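Local structure of phenylacetaldehyde dehydrogenase (Burkholderia cenocepacia, 4O5H) at residues Lys29-Leu34 / Ala60-Ala65. The protein probably catalyses the NAD+-dependent oxidation of phenylacetaldehyde to phenylacetic acid, as a member of the aldehyde dehydrogenase family. Residues are numbered along the deposited sequence; the frame is centred on the assembly and turned at random.
Sequences KPKQML and ARVPEA
The pyrrolidine ring of Pro63 presents its CB-CG-CD rim to residues 31-33. Met33 covers one face obliquely, its CG 3.8 Å from Pro63 CB. At the edge, Gln32 CA lies level with the ring, 3.9 Å from Pro63 CG, and Lys31 O sits 3.7 Å from Pro63 CD, a little below the plane on the side away from Met33. The thioether runs past the proline in the opposite sense; a bend at its last torsion (chi3 -77°) brings CE back to Pro63 CB, and SD rests on the methyl of Ala65. Here two neighbouring chain segments, only 22° apart in direction, are joined by apolar contacts at one end and, at the other, by water together with the aliphatic part of Lys31, whose CB crosses Val62 CG1 at 4.0 Å. Each belongs to a different β-hairpin: Met33 bonds to Ser40 of strand 38-40, while the backbone of Leu34 bonds to Ile236, and strand 57-63 pairs with 47-52. Both hairpins lie beside helix 215-227, in what is probably the N-terminal part of the cofactor-binding domain of the aldehyde dehydrogenase fold. Lys31 shows how a buried ammonium can be accommodated. Its CG lies against Arg61 O at 3.2 Å, and bends at chi2 (-67°) and chi4 turn the chain back so that NZ donates to Lys29 O at 2.7 Å, nearly in line with the carbonyl. Leu27 O and a water also accept from NZ, and Phe26 adds a cation-pi contact; carbonyls at the end of helix 21-28 would probably favour the charge. That water, 2.8 Å from Lys31 NZ, also accepts from Arg61 N. A second water accepts from Lys31 N and donates to Arg61 O, and a third donates to Lys31 O and, weakly, to the same Arg61 carbonyl.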
# COMPACT_ATOMS: atom_id res chain seq x y z
N LYS A 29 13.64 38.50 4.83
CA LYS A 29 14.80 37.89 5.45
C LYS A 29 15.32 36.67 4.67
O LYS A 29 14.55 36.00 3.97
CB LYS A 29 14.46 37.48 6.89
CG LYS A 29 13.69 36.17 6.96
CD LYS A 29 13.11 35.92 8.32
CE LYS A 29 12.45 34.55 8.32
NZ LYS A 29 11.95 34.18 9.65
N PRO A 30 16.58 36.31 4.88
CA PRO A 30 17.15 35.14 4.21
C PRO A 30 16.46 33.84 4.60
O PRO A 30 16.08 33.67 5.73
CB PRO A 30 18.59 35.12 4.70
CG PRO A 30 18.86 36.54 5.06
CD PRO A 30 17.59 37.03 5.66
N LYS A 31 16.20 32.98 3.63
CA LYS A 31 15.45 31.72 3.86
C LYS A 31 16.44 30.59 3.90
O LYS A 31 17.36 30.53 3.08
CB LYS A 31 14.47 31.39 2.70
CG LYS A 31 13.57 32.53 2.25
CD LYS A 31 12.55 32.94 3.29
CE LYS A 31 11.73 34.06 2.68
NZ LYS A 31 12.50 35.29 2.33
N GLN A 32 16.16 29.63 4.77
CA GLN A 32 16.98 28.43 4.90
C GLN A 32 16.11 27.17 5.04
O GLN A 32 14.93 27.26 5.36
CB GLN A 32 17.86 28.59 6.12
CG GLN A 32 18.83 29.73 5.98
CD GLN A 32 19.79 29.77 7.11
OE1 GLN A 32 19.40 29.99 8.26
NE2 GLN A 32 21.06 29.53 6.80
N MET A 33 16.73 26.02 4.82
CA MET A 33 16.10 24.72 5.08
C MET A 33 16.18 24.39 6.57
O MET A 33 17.07 24.86 7.25
CB MET A 33 16.83 23.61 4.33
CG MET A 33 16.77 23.77 2.85
SD MET A 33 17.58 22.46 1.97
CE MET A 33 19.33 22.82 2.14
N LEU A 34 15.32 23.49 7.02
CA LEU A 34 15.39 22.99 8.40
C LEU A 34 15.92 21.57 8.39
O LEU A 34 15.23 20.64 7.93
CB LEU A 34 13.99 23.03 9.02
CG LEU A 34 13.88 22.45 10.44
CD1 LEU A 34 14.79 23.20 11.38
CD2 LEU A 34 12.46 22.51 10.93
N ALA A 60 11.38 36.11 -3.33
CA ALA A 60 12.22 35.44 -2.36
C ALA A 60 13.14 34.49 -3.10
O ALA A 60 12.93 34.22 -4.27
CB ALA A 60 11.38 34.64 -1.33
N ARG A 61 14.10 33.96 -2.36
CA ARG A 61 14.95 32.87 -2.82
C ARG A 61 15.08 31.84 -1.71
O ARG A 61 15.17 32.17 -0.54
CB ARG A 61 16.31 33.41 -3.17
CG ARG A 61 16.27 34.54 -4.20
CD ARG A 61 17.64 35.13 -4.40
NE ARG A 61 18.47 34.27 -5.22
CZ ARG A 61 19.79 34.45 -5.42
NH1 ARG A 61 20.44 35.47 -4.85
NH2 ARG A 61 20.46 33.59 -6.20
N VAL A 62 15.11 30.57 -2.08
CA VAL A 62 15.27 29.49 -1.09
C VAL A 62 16.42 28.57 -1.53
O VAL A 62 16.81 28.58 -2.71
CB VAL A 62 13.98 28.67 -0.89
CG1 VAL A 62 12.85 29.59 -0.45
CG2 VAL A 62 13.62 27.89 -2.14
N PRO A 63 16.96 27.75 -0.60
CA PRO A 63 17.98 26.83 -1.01
C PRO A 63 17.53 25.85 -2.07
O PRO A 63 16.40 25.36 -2.05
CB PRO A 63 18.36 26.11 0.27
CG PRO A 63 18.04 27.12 1.34
CD PRO A 63 16.74 27.70 0.85
N GLU A 64 18.48 25.53 -2.96
CA GLU A 64 18.32 24.47 -3.94
C GLU A 64 19.13 23.23 -3.50
O GLU A 64 20.32 23.10 -3.79
CB GLU A 64 18.82 24.96 -5.29
CG GLU A 64 18.55 23.94 -6.39
CD GLU A 64 19.54 23.96 -7.51
OE1 GLU A 64 20.02 25.01 -7.96
OE2 GLU A 64 19.85 22.87 -7.95
N ALA A 65 18.46 22.32 -2.80
CA ALA A 65 19.11 21.15 -2.18
C ALA A 65 19.49 20.13 -3.22
O ALA A 65 18.80 19.96 -4.19
CB ALA A 65 18.19 20.49 -1.19
O HOH W 1 14.38 35.54 0.31
O HOH W 2 18.11 30.65 0.30
O HOH W 3 16.72 33.79 1.07